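Aspartate-semialdehyde dehydrogenase 2 (Vibrio cholerae, PDB 2R00) catalyses the NADPH-dependent reductive dephosphorylation of L-aspartyl-4-phosphate to L-aspartate-semialdehyde, a step shared by lysine, threonine and methionine biosynthesis. Local coordinates at residues V91-T96 / N124-P129; P106-E111 / V325-L330; V154-S159 / Y242-A247; K211-M216 / P233-V238. All coordinates share one frame; numbering follows the deposited sequence.

Contact 1: residues V91-T96 / N124-P129; sequences VVIDNT and NIIANP
Strands 91-94 and 125-127 run parallel, Val92 paired with Ile125, Ile93 with Ile126 and Asp94 with Ala127, their axes 15° apart. They are the last two strands at one end of the Rossmann-type sheet of the nucleotide-binding domain. Four backbone bonds alternate across the gap: Val92 N to Asn124 O (2.9 Å), Ile126 N to Val92 O (2.8 Å), Asp94 N to Ile126 O (2.9 Å) and Asn128 N to Asp94 O (2.8 Å). The last bond forms where both chains are leaving the strands. Two layers of side chains follow. On the face turned to helix 316-335, Ile126 has its CG1 branch beside its own backbone N (chi1 -55°), and CD1 at the end of that branch reaches both Val91 CG1 at 4.2 Å and Ile93 CG1 at 4.3 Å, with Phe120 also against Ile126. On the other face, Val92 CB meets Ile125 CG1, and helix 75-87 packs on Val92. Asp94 on this face turns its carboxylate to polar partners: OD1 bonds to Ser78 OG, while Thr96 OG1 donates to Asp94 OD2 on the syn side, 2.7 Å away and 30° out of the carboxylate plane.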
loop_
_atom_site.group_PDB
_atom_site.type_symbol
_atom_site.label_atom_id
_atom_site.label_comp_id
_atom_site.label_asym_id
_atom_site.label_seq_id
_atom_site.Cartn_x
_atom_site.Cartn_y
_atom_site.Cartn_z
ATOM N N VAL A 91 -15.127 25.465 -25.645
ATOM C CA VAL A 91 -15.355 24.442 -24.634
ATOM C C VAL A 91 -14.012 24.046 -24.024
ATOM O O VAL A 91 -13.111 23.563 -24.723
ATOM C CB VAL A 91 -16.145 23.204 -25.169
ATOM C CG1 VAL A 91 -16.471 22.230 -24.019
ATOM C CG2 VAL A 91 -17.421 23.646 -25.850
ATOM N N VAL A 92 -13.883 24.283 -22.717
ATOM C CA VAL A 92 -12.623 24.087 -22.004
ATOM C C VAL A 92 -12.633 22.721 -21.324
ATOM O O VAL A 92 -13.566 22.388 -20.599
ATOM C CB VAL A 92 -12.378 25.198 -20.950
ATOM C CG1 VAL A 92 -11.056 24.984 -20.205
ATOM C CG2 VAL A 92 -12.413 26.583 -21.600
ATOM N N ILE A 93 -11.608 21.925 -21.596
ATOM C CA ILE A 93 -11.385 20.682 -20.867
ATOM C C ILE A 93 -10.237 20.967 -19.903
ATOM O O ILE A 93 -9.124 21.263 -20.327
ATOM C CB ILE A 93 -11.108 19.481 -21.824
ATOM C CG1 ILE A 93 -12.368 19.185 -22.664
ATOM C CG2 ILE A 93 -10.669 18.254 -21.019
ATOM C CD1 ILE A 93 -12.101 18.599 -24.054
ATOM N N ASP A 94 -10.545 20.933 -18.605
ATOM C CA ASP A 94 -9.658 21.501 -17.596
ATOM C C ASP A 94 -8.934 20.451 -16.782
ATOM O O ASP A 94 -9.545 19.747 -15.985
ATOM C CB ASP A 94 -10.420 22.425 -16.642
ATOM C CG ASP A 94 -9.489 23.265 -15.803
ATOM O OD1 ASP A 94 -8.557 23.851 -16.395
ATOM O OD2 ASP A 94 -9.673 23.332 -14.566
ATOM N N ASN A 95 -7.625 20.383 -16.962
ATOM C CA ASN A 95 -6.814 19.451 -16.191
ATOM C C ASN A 95 -6.214 20.117 -14.963
ATOM O O ASN A 95 -4.988 20.178 -14.811
ATOM C CB ASN A 95 -5.739 18.801 -17.064
ATOM C CG ASN A 95 -4.949 17.742 -16.316
ATOM O OD1 ASN A 95 -5.513 16.788 -15.793
ATOM N ND2 ASN A 95 -3.649 17.933 -16.231
ATOM N N THR A 96 -7.089 20.650 -14.101
ATOM C CA THR A 96 -6.702 21.119 -12.768
ATOM C C THR A 96 -7.760 20.673 -11.768
ATOM O O THR A 96 -8.804 20.127 -12.150
ATOM C CB THR A 96 -6.526 22.687 -12.688
ATOM O OG1 THR A 96 -7.802 23.327 -12.568
ATOM C CG2 THR A 96 -5.821 23.228 -13.923
ATOM N N ASN A 124 -19.649 25.685 -20.439
ATOM C CA ASN A 124 -18.610 25.484 -21.461
ATOM C C ASN A 124 -17.302 24.994 -20.843
ATOM O O ASN A 124 -16.206 25.301 -21.327
ATOM C CB ASN A 124 -18.388 26.742 -22.318
ATOM C CG ASN A 124 -19.490 26.949 -23.364
ATOM O OD1 ASN A 124 -20.343 26.077 -23.585
ATOM N ND2 ASN A 124 -19.479 28.116 -24.001
ATOM N N ILE A 125 -17.432 24.218 -19.768
ATOM C CA ILE A 125 -16.281 23.604 -19.120
ATOM C C ILE A 125 -16.607 22.160 -18.758
ATOM O O ILE A 125 -17.720 21.864 -18.292
ATOM C CB ILE A 125 -15.836 24.379 -17.840
ATOM C CG1 ILE A 125 -15.569 25.859 -18.138
ATOM C CG2 ILE A 125 -14.559 23.759 -17.252
ATOM C CD1 ILE A 125 -15.582 26.731 -16.891
ATOM N N ILE A 126 -15.634 21.278 -19.006
ATOM C CA ILE A 126 -15.639 19.893 -18.530
ATOM C C ILE A 126 -14.346 19.714 -17.717
ATOM O O ILE A 126 -13.290 20.139 -18.148
ATOM C CB ILE A 126 -15.613 18.869 -19.712
ATOM C CG1 ILE A 126 -16.765 19.126 -20.695
ATOM C CG2 ILE A 126 -15.667 17.439 -19.186
ATOM C CD1 ILE A 126 -16.568 18.484 -22.082
ATOM N N ALA A 127 -14.438 19.090 -16.549
ATOM C CA ALA A 127 -13.277 18.930 -15.661
ATOM C C ALA A 127 -12.649 17.559 -15.864
ATOM O O ALA A 127 -13.366 16.559 -15.946
ATOM C CB ALA A 127 -13.708 19.109 -14.218
ATOM N N ASN A 128 -11.317 17.531 -15.965
ATOM C CA ASN A 128 -10.532 16.299 -16.075
ATOM C C ASN A 128 -10.206 15.891 -14.645
ATOM O O ASN A 128 -9.727 16.729 -13.884
ATOM C CB ASN A 128 -9.226 16.590 -16.847
ATOM C CG ASN A 128 -8.593 15.343 -17.493
ATOM O OD1 ASN A 128 -7.379 15.101 -17.366
ATOM N ND2 ASN A 128 -9.390 14.588 -18.227
ATOM N N PRO A 129 -10.498 14.628 -14.255
ATOM C CA PRO A 129 -10.197 14.236 -12.879
ATOM C C PRO A 129 -8.710 14.004 -12.599
ATOM O O PRO A 129 -7.879 14.015 -13.512
ATOM C CB PRO A 129 -10.988 12.919 -12.686
ATOM C CG PRO A 129 -11.885 12.794 -13.877
ATOM C CD PRO A 129 -11.140 13.529 -14.989
#

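Contact 2: residues P106-E111 / V325-L330; sequences PLVVPE and VQIAEL
Pro110 lays its ring against Gln326 and Ile327 on helix 316-335, the C-terminal helix that packs over one face of the Rossmann-type sheet. The 106-111 segment is a connection between strands 91-94 and 125-127, so the contact joins that connection to a helix more than 200 residues further on. Pro110 CG is the leading atom: it comes within 3.5 Å of Gln326 CB and 3.9 Å of Ile327 CG1, and the proline ring crosses the Gln326 side chain at about a right angle. Pro110 CB touches Leu330 CD2, one helical turn beyond Gln326. Ile327 carries CG1 beside its backbone N (chi1 -66°), which directs that branch between Pro110 and Val108; its CG1 lies 4.0 Å from Val108 CG1, and its CD1 comes to 3.6 Å from Val108 O. Val108 O also accepts a hydrogen bond from Asn323 ND2, one helical turn before Ile327. At the outer margin Glu111 is bent at chi2 (92°) in this crystal, bringing its carboxylate to the extended Gln326. The carboxylate and amide planes are 85° apart; Gln326 NE2 donates, with Glu111 OE2 nearly in its amide plane, and reaches OE2 from above the carboxylate at 3.3 Å.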
loop_
_atom_site.group_PDB
_atom_site.type_symbol
_atom_site.label_atom_id
_atom_site.label_comp_id
_atom_site.label_asym_id
_atom_site.label_seq_id
_atom_site.Cartn_x
_atom_site.Cartn_y
_atom_site.Cartn_z
ATOM N N PRO A 106 -19.479 18.979 -15.342
ATOM C CA PRO A 106 -19.235 17.541 -15.376
ATOM C C PRO A 106 -17.769 17.186 -15.122
ATOM O O PRO A 106 -16.869 17.891 -15.582
ATOM C CB PRO A 106 -19.615 17.155 -16.815
ATOM C CG PRO A 106 -19.381 18.403 -17.610
ATOM C CD PRO A 106 -19.819 19.506 -16.680
ATOM N N LEU A 107 -17.549 16.091 -14.396
ATOM C CA LEU A 107 -16.209 15.556 -14.135
ATOM C C LEU A 107 -16.119 14.184 -14.792
ATOM O O LEU A 107 -16.780 13.250 -14.350
ATOM C CB LEU A 107 -15.985 15.421 -12.626
ATOM C CG LEU A 107 -14.697 14.760 -12.109
ATOM C CD1 LEU A 107 -13.494 15.658 -12.457
ATOM C CD2 LEU A 107 -14.773 14.514 -10.591
ATOM N N VAL A 108 -15.293 14.054 -15.828
ATOM C CA VAL A 108 -15.481 12.956 -16.781
ATOM C C VAL A 108 -14.307 11.987 -16.930
ATOM O O VAL A 108 -13.183 12.402 -17.160
ATOM C CB VAL A 108 -15.916 13.497 -18.180
ATOM C CG1 VAL A 108 -16.027 12.372 -19.187
ATOM C CG2 VAL A 108 -17.245 14.276 -18.064
ATOM N N VAL A 109 -14.606 10.696 -16.781
ATOM C CA VAL A 109 -13.756 9.596 -17.240
ATOM C C VAL A 109 -14.549 8.885 -18.356
ATOM O O VAL A 109 -15.580 8.261 -18.079
ATOM C CB VAL A 109 -13.471 8.573 -16.101
ATOM C CG1 VAL A 109 -12.730 7.337 -16.644
ATOM C CG2 VAL A 109 -12.684 9.226 -14.954
ATOM N N PRO A 110 -14.112 9.037 -19.627
ATOM C CA PRO A 110 -14.885 8.551 -20.781
ATOM C C PRO A 110 -15.289 7.073 -20.789
ATOM O O PRO A 110 -16.286 6.740 -21.406
ATOM C CB PRO A 110 -13.982 8.881 -21.978
ATOM C CG PRO A 110 -13.182 10.031 -21.520
ATOM C CD PRO A 110 -12.899 9.747 -20.069
ATOM N N GLU A 111 -14.548 6.201 -20.105
ATOM C CA GLU A 111 -14.926 4.789 -20.030
ATOM C C GLU A 111 -16.041 4.575 -19.011
ATOM O O GLU A 111 -16.695 3.527 -18.996
ATOM C CB GLU A 111 -13.722 3.925 -19.653
ATOM C CG GLU A 111 -12.606 3.924 -20.684
ATOM C CD GLU A 111 -11.559 4.986 -20.423
ATOM O OE1 GLU A 111 -11.857 5.995 -19.732
ATOM O OE2 GLU A 111 -10.424 4.806 -20.916
ATOM N N VAL A 325 -7.985 14.124 -23.896
ATOM C CA VAL A 325 -8.199 13.975 -25.341
ATOM C C VAL A 325 -9.419 13.079 -25.645
ATOM O O VAL A 325 -10.216 13.402 -26.531
ATOM C CB VAL A 325 -6.910 13.502 -26.065
ATOM C CG1 VAL A 325 -7.129 13.379 -27.578
ATOM C CG2 VAL A 325 -5.769 14.473 -25.786
ATOM N N GLN A 326 -9.589 11.992 -24.884
ATOM C CA GLN A 326 -10.773 11.128 -25.026
ATOM C C GLN A 326 -12.083 11.876 -24.790
ATOM O O GLN A 326 -13.093 11.606 -25.453
ATOM C CB GLN A 326 -10.713 9.965 -24.048
ATOM C CG GLN A 326 -9.728 8.865 -24.406
ATOM C CD GLN A 326 -9.657 7.808 -23.325
ATOM O OE1 GLN A 326 -9.108 8.040 -22.252
ATOM N NE2 GLN A 326 -10.219 6.638 -23.603
ATOM N N ILE A 327 -12.070 12.797 -23.824
ATOM C CA ILE A 327 -13.197 13.693 -23.599
ATOM C C ILE A 327 -13.474 14.497 -24.866
ATOM O O ILE A 327 -14.614 14.549 -25.318
ATOM C CB ILE A 327 -12.953 14.656 -22.394
ATOM C CG1 ILE A 327 -12.872 13.865 -21.078
ATOM C CG2 ILE A 327 -14.057 15.710 -22.332
ATOM C CD1 ILE A 327 -12.299 14.647 -19.885
ATOM N N ALA A 328 -12.425 15.111 -25.428
ATOM C CA ALA A 328 -12.533 15.940 -26.640
ATOM C C ALA A 328 -13.042 15.153 -27.850
ATOM O O ALA A 328 -13.773 15.688 -28.689
ATOM C CB ALA A 328 -11.188 16.572 -26.975
ATOM N N GLU A 329 -12.615 13.898 -27.946
ATOM C CA GLU A 329 -13.028 13.018 -29.024
ATOM C C GLU A 329 -14.526 12.810 -28.972
ATOM O O GLU A 329 -15.196 12.944 -29.988
ATOM C CB GLU A 329 -12.293 11.682 -28.923
ATOM C CG GLU A 329 -10.834 11.760 -29.349
ATOM C CD GLU A 329 -10.051 10.505 -29.012
ATOM O OE1 GLU A 329 -8.865 10.447 -29.372
ATOM O OE2 GLU A 329 -10.607 9.587 -28.369
ATOM N N LEU A 330 -15.051 12.508 -27.785
ATOM C CA LEU A 330 -16.482 12.278 -27.609
ATOM C C LEU A 330 -17.299 13.559 -27.762
ATOM O O LEU A 330 -18.402 13.550 -28.318
ATOM C CB LEU A 330 -16.745 11.627 -26.250
ATOM C CG LEU A 330 -16.966 10.116 -26.169
ATOM C CD1 LEU A 330 -16.176 9.326 -27.199
ATOM C CD2 LEU A 330 -16.648 9.629 -24.755
#

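Contact 3: residues V154-S159 / Y242-A247; sequences VTTYQS and YGHAEA
His244, the predicted active-site proton acceptor, opens strand 244-252 beside strand 149-159, whose Gln158 is predicted to bind substrate. His244 CG stands anti to its backbone N (chi1 180°), carrying the imidazole across to the neighbouring strand: CD2 comes to 3.1 Å from Tyr157 O, NE2 to 3.6 Å from Thr156 CB, and Gln158 CB lies at the ring edge. On the far side of the imidazole ND1 is hydrogen-bonded to Gln135 OE1, a bond that probably helps to set the rotation of the ring. The two strands are antiparallel (163°), adjacent members of the mixed sheet of the dimerisation domain. Thr155 and Ala247 form a hydrogen-bonded pair, N to O in both directions. Tyr157 and Ala245 form another, less even: Tyr157 N to Ala245 O is 2.8 Å, whereas the return bond from Ala245 N to Tyr157 O is weak at 3.4 Å. Between them the non-hydrogen-bonded pair Thr156 and Glu246 lies side by side, Thr156 CG2 3.7 Å from Glu246 OE2, on the face packed against helix 131-147. The opposite face carries Tyr157, with CD1 4.1 Å from Ala245 CB and the ring edge towards the Ala245 carbonyl. Its ring also meets Trp310 nearly parallel, and its OH bonds to Tyr157 OH of the second subunit, so this face belongs to the dimer interface. Beyond the strand pairing, a water bridges the two chain segments, 2.8 Å from Gly243 O and weakly accepting from Ser159 N.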
loop_
_atom_site.group_PDB
_atom_site.type_symbol
_atom_site.label_atom_id
_atom_site.label_comp_id
_atom_site.label_asym_id
_atom_site.label_seq_id
_atom_site.Cartn_x
_atom_site.Cartn_y
_atom_site.Cartn_z
ATOM N N VAL A 154 -8.990 2.577 -0.412
ATOM C CA VAL A 154 -7.925 2.715 -1.395
ATOM C C VAL A 154 -6.721 3.456 -0.810
ATOM O O VAL A 154 -6.883 4.476 -0.124
ATOM C CB VAL A 154 -8.431 3.392 -2.703
ATOM C CG1 VAL A 154 -9.041 4.804 -2.434
ATOM C CG2 VAL A 154 -7.325 3.448 -3.772
ATOM N N THR A 155 -5.527 2.935 -1.097
ATOM C CA THR A 155 -4.269 3.592 -0.761
ATOM C C THR A 155 -3.540 3.976 -2.054
ATOM O O THR A 155 -3.350 3.124 -2.931
ATOM C CB THR A 155 -3.362 2.677 0.110
ATOM O OG1 THR A 155 -4.058 2.313 1.306
ATOM C CG2 THR A 155 -2.072 3.404 0.495
ATOM N N THR A 156 -3.168 5.253 -2.183
ATOM C CA THR A 156 -2.414 5.727 -3.341
ATOM C C THR A 156 -0.988 6.037 -2.922
ATOM O O THR A 156 -0.740 6.432 -1.785
ATOM C CB THR A 156 -3.025 7.007 -4.005
ATOM O OG1 THR A 156 -2.878 8.140 -3.132
ATOM C CG2 THR A 156 -4.495 6.806 -4.354
ATOM N N TYR A 157 -0.064 5.886 -3.863
ATOM C CA TYR A 157 1.351 6.036 -3.582
ATOM C C TYR A 157 1.976 6.950 -4.625
ATOM O O TYR A 157 1.844 6.717 -5.827
ATOM C CB TYR A 157 2.054 4.676 -3.636
ATOM C CG TYR A 157 1.473 3.603 -2.748
ATOM C CD1 TYR A 157 0.563 2.678 -3.250
ATOM C CD2 TYR A 157 1.860 3.490 -1.419
ATOM C CE1 TYR A 157 0.035 1.666 -2.449
ATOM C CE2 TYR A 157 1.347 2.482 -0.603
ATOM C CZ TYR A 157 0.431 1.575 -1.125
ATOM O OH TYR A 157 -0.094 0.585 -0.323
ATOM N N GLN A 158 2.650 7.988 -4.147
ATOM C CA GLN A 158 3.393 8.901 -4.999
ATOM C C GLN A 158 4.606 9.423 -4.241
ATOM O O GLN A 158 4.640 9.381 -3.014
ATOM C CB GLN A 158 2.504 10.065 -5.458
ATOM C CG GLN A 158 1.919 10.885 -4.327
ATOM C CD GLN A 158 0.810 11.820 -4.787
ATOM O OE1 GLN A 158 0.901 12.434 -5.854
ATOM N NE2 GLN A 158 -0.250 11.925 -3.984
ATOM N N SER A 159 5.590 9.919 -4.988
ATOM C CA SER A 159 6.845 10.426 -4.425
ATOM C C SER A 159 6.602 11.597 -3.483
ATOM O O SER A 159 5.690 12.394 -3.705
ATOM C CB SER A 159 7.734 10.920 -5.554
ATOM O OG SER A 159 7.106 12.015 -6.204
ATOM N N TYR A 242 8.910 6.271 -8.778
ATOM C CA TYR A 242 8.685 6.585 -10.200
ATOM C C TYR A 242 7.365 5.988 -10.694
ATOM O O TYR A 242 7.196 4.770 -10.731
ATOM C CB TYR A 242 9.857 6.081 -11.067
ATOM C CG TYR A 242 11.181 6.723 -10.704
ATOM C CD1 TYR A 242 11.591 7.909 -11.317
ATOM C CD2 TYR A 242 12.009 6.161 -9.729
ATOM C CE1 TYR A 242 12.801 8.519 -10.973
ATOM C CE2 TYR A 242 13.222 6.759 -9.379
ATOM C CZ TYR A 242 13.606 7.939 -10.007
ATOM O OH TYR A 242 14.792 8.539 -9.666
ATOM N N GLY A 243 6.436 6.858 -11.069
ATOM C CA GLY A 243 5.103 6.445 -11.470
ATOM C C GLY A 243 4.157 6.509 -10.289
ATOM O O GLY A 243 4.485 7.072 -9.237
ATOM N N HIS A 244 2.983 5.919 -10.460
ATOM C CA HIS A 244 1.930 6.008 -9.468
ATOM C C HIS A 244 1.267 4.654 -9.281
ATOM O O HIS A 244 1.073 3.912 -10.245
ATOM C CB HIS A 244 0.895 7.057 -9.904
ATOM C CG HIS A 244 -0.245 7.216 -8.948
ATOM N ND1 HIS A 244 -1.484 6.654 -9.171
ATOM C CD2 HIS A 244 -0.330 7.860 -7.760
ATOM C CE1 HIS A 244 -2.286 6.947 -8.163
ATOM N NE2 HIS A 244 -1.609 7.676 -7.291
ATOM N N ALA A 245 0.914 4.339 -8.042
ATOM C CA ALA A 245 0.259 3.067 -7.746
ATOM C C ALA A 245 -0.873 3.256 -6.748
ATOM O O ALA A 245 -0.866 4.219 -5.976
ATOM C CB ALA A 245 1.270 2.059 -7.222
ATOM N N GLU A 246 -1.840 2.336 -6.786
ATOM C CA GLU A 246 -2.958 2.292 -5.847
ATOM C C GLU A 246 -3.247 0.860 -5.469
ATOM O O GLU A 246 -3.249 -0.006 -6.322
ATOM C CB GLU A 246 -4.226 2.840 -6.478
ATOM C CG GLU A 246 -4.074 4.191 -7.083
ATOM C CD GLU A 246 -5.318 4.642 -7.754
ATOM O OE1 GLU A 246 -6.048 3.802 -8.320
ATOM O OE2 GLU A 246 -5.567 5.845 -7.715
ATOM N N ALA A 247 -3.500 0.631 -4.186
ATOM C CA ALA A 247 -3.999 -0.644 -3.688
ATOM C C ALA A 247 -5.478 -0.435 -3.405
ATOM O O ALA A 247 -5.850 0.524 -2.707
ATOM C CB ALA A 247 -3.264 -1.038 -2.405
HETATM O O HOH W 1 5.482 9.468 -8.277
#

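Contact 4: residues K211-M216 / P233-V238; sequences KEEMKM and PTCVRV
Helix-on-sheet packing joins helix 211-223 to strand 230-238, the strand at one end of the dimerisation-domain sheet; the short segment axes approach to 7.8 Å at an angle of 133°. Glu213 is the principal side chain. With CG beside its backbone N (chi1 -70°) and an extended chain beyond, it reaches obliquely towards the strand, CG resting 3.4 Å from Cys235 SG and the carboxylate continuing past CG, away from the sulfur, to the backbone N of Cys235. Cys235 N donates to Glu213 OE2 at 2.9 Å, an almost straight bond that meets the oxygen on the anti side, 19° out of the carboxylate plane. The other oxygen, OE1, accepts from Thr210 N and forms a salt bridge with Arg296 of the second subunit. Pro233 packs against the helix backbone: its CG approaches Glu213 O to 3.3 Å and Met216 CB to 4.0 Å, the proline and methionine side chains running past one another head to tail. Met216 also reaches Thr156 on the adjacent strand and Met136 of helix 131-147. Glu212 stretches out beside Cys235, with OE2 3.6 Å from Cys235 CB, while its OE1 bonds to Gln158 NE2. Gln158 and Arg237 are predicted substrate ligands, and on the same helix the amine end of Lys215, a predicted phosphate ligand, leads off from the strand to Tyr101 OH. The grip on both oxygens of Glu213, by backbone N-H groups and a partner-subunit arginine, would favour its ionised form, and it ties this helix, the end strand and the second subunit together through one buried carboxylate.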
loop_
_atom_site.group_PDB
_atom_site.type_symbol
_atom_site.label_atom_id
_atom_site.label_comp_id
_atom_site.label_asym_id
_atom_site.label_seq_id
_atom_site.Cartn_x
_atom_site.Cartn_y
_atom_site.Cartn_z
ATOM N N LYS A 211 -7.400 16.825 3.448
ATOM C CA LYS A 211 -8.187 17.629 2.512
ATOM C C LYS A 211 -8.228 16.954 1.160
ATOM O O LYS A 211 -9.026 16.438 -0.037
ATOM C CB LYS A 211 -7.581 19.022 2.337
ATOM N N GLU A 212 -6.586 16.185 0.336
ATOM C CA GLU A 212 -6.370 15.333 -0.859
ATOM C C GLU A 212 -7.272 14.105 -0.783
ATOM O O GLU A 212 -7.899 13.746 -1.774
ATOM C CB GLU A 212 -4.901 14.942 -0.959
ATOM C CG GLU A 212 -4.491 14.273 -2.264
ATOM C CD GLU A 212 -3.021 13.864 -2.267
ATOM O OE1 GLU A 212 -2.482 13.592 -3.367
ATOM O OE2 GLU A 212 -2.400 13.822 -1.174
ATOM N N GLU A 213 -7.353 13.483 0.392
ATOM C CA GLU A 213 -8.121 12.244 0.549
ATOM C C GLU A 213 -9.606 12.512 0.362
ATOM O O GLU A 213 -10.268 11.787 -0.359
ATOM C CB GLU A 213 -7.836 11.552 1.888
ATOM C CG GLU A 213 -6.423 10.937 1.970
ATOM C CD GLU A 213 -5.944 10.622 3.393
ATOM O OE1 GLU A 213 -6.649 10.918 4.385
ATOM O OE2 GLU A 213 -4.844 10.049 3.508
ATOM N N MET A 214 -10.126 13.560 1.004
ATOM C CA MET A 214 -11.536 13.928 0.844
ATOM C C MET A 214 -11.854 14.263 -0.608
ATOM O O MET A 214 -12.943 13.965 -1.100
ATOM C CB MET A 214 -11.903 15.105 1.762
ATOM C CG MET A 214 -12.090 14.719 3.233
ATOM S SD MET A 214 -13.004 13.179 3.527
ATOM C CE MET A 214 -14.602 13.419 2.713
ATOM N N LYS A 215 -10.903 14.881 -1.299
ATOM C CA LYS A 215 -11.115 15.238 -2.703
ATOM C C LYS A 215 -11.323 14.010 -3.572
ATOM O O LYS A 215 -12.148 14.029 -4.477
ATOM C CB LYS A 215 -9.977 16.110 -3.229
ATOM C CG LYS A 215 -10.165 17.584 -2.891
ATOM C CD LYS A 215 -8.878 18.383 -2.909
ATOM C CE LYS A 215 -7.861 17.848 -3.899
ATOM N NZ LYS A 215 -8.187 18.166 -5.306
ATOM N N MET A 216 -10.605 12.930 -3.257
ATOM C CA MET A 216 -10.777 11.651 -3.937
ATOM C C MET A 216 -12.169 11.062 -3.698
ATOM O O MET A 216 -12.800 10.548 -4.623
ATOM C CB MET A 216 -9.682 10.680 -3.500
ATOM C CG MET A 216 -9.644 9.372 -4.264
ATOM S SD MET A 216 -8.006 8.567 -4.232
ATOM C CE MET A 216 -8.200 7.545 -5.686
ATOM N N PRO A 233 -10.033 6.795 1.371
ATOM C CA PRO A 233 -8.684 6.849 0.825
ATOM C C PRO A 233 -7.595 7.128 1.857
ATOM O O PRO A 233 -7.831 7.828 2.860
ATOM C CB PRO A 233 -8.748 8.027 -0.172
ATOM C CG PRO A 233 -10.175 8.539 -0.123
ATOM C CD PRO A 233 -10.685 8.103 1.230
ATOM N N THR A 234 -6.414 6.577 1.587
ATOM C CA THR A 234 -5.192 6.911 2.299
ATOM C C THR A 234 -4.170 7.316 1.247
ATOM O O THR A 234 -3.768 6.510 0.411
ATOM C CB THR A 234 -4.674 5.727 3.138
ATOM O OG1 THR A 234 -5.707 5.293 4.027
ATOM C CG2 THR A 234 -3.456 6.150 3.974
ATOM N N CYS A 235 -3.787 8.588 1.262
ATOM C CA CYS A 235 -2.883 9.113 0.259
ATOM C C CYS A 235 -1.505 9.220 0.886
ATOM O O CYS A 235 -1.264 10.066 1.749
ATOM C CB CYS A 235 -3.401 10.451 -0.286
ATOM S SG CYS A 235 -5.026 10.245 -1.105
ATOM N N VAL A 236 -0.624 8.322 0.455
ATOM C CA VAL A 236 0.667 8.094 1.091
ATOM C C VAL A 236 1.804 8.625 0.230
ATOM O O VAL A 236 1.817 8.448 -0.996
ATOM C CB VAL A 236 0.864 6.573 1.373
ATOM C CG1 VAL A 236 2.286 6.261 1.760
ATOM C CG2 VAL A 236 -0.069 6.126 2.476
ATOM N N ARG A 237 2.754 9.298 0.868
ATOM C CA ARG A 237 3.937 9.732 0.150
ATOM C C ARG A 237 5.057 8.738 0.412
ATOM O O ARG A 237 5.285 8.319 1.559
ATOM C CB ARG A 237 4.339 11.142 0.560
ATOM C CG ARG A 237 4.383 12.095 -0.615
ATOM C CD ARG A 237 3.056 12.797 -0.852
ATOM N NE ARG A 237 2.850 13.150 -2.264
ATOM C CZ ARG A 237 3.402 14.192 -2.897
ATOM N NH1 ARG A 237 4.234 15.013 -2.263
ATOM N NH2 ARG A 237 3.135 14.409 -4.183
ATOM N N VAL A 238 5.730 8.326 -0.653
ATOM C CA VAL A 238 6.861 7.409 -0.495
ATOM C C VAL A 238 8.218 8.104 -0.745
ATOM O O VAL A 238 8.327 8.930 -1.663
ATOM C CB VAL A 238 6.668 6.036 -1.247
ATOM C CG1 VAL A 238 5.342 5.943 -1.994
ATOM C CG2 VAL A 238 7.871 5.663 -2.111
#

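Overall arrangement
The four contacts fall into two pairs, one in each domain. Contacts 1 and 2 have centres 9 Å apart and share a boundary in the nucleotide-binding domain: Ala127 N lies 2.9 Å from Pro106 O, and Val108 N also pairs with Ala127, so residues 106-108 run beside the end of strand 125-127. Contacts 3 and 4, with centres 10 Å apart, meet in the dimerisation-domain sheet, Val154 O being 2.8 Å from Thr234 N, and both touch the second subunit. Between the pairs the centres are 22 to 24 Å apart, and the catalytic Cys131 comes two residues after the end of contact 1, with its side chain about 6 Å from that of His244 in contact 3.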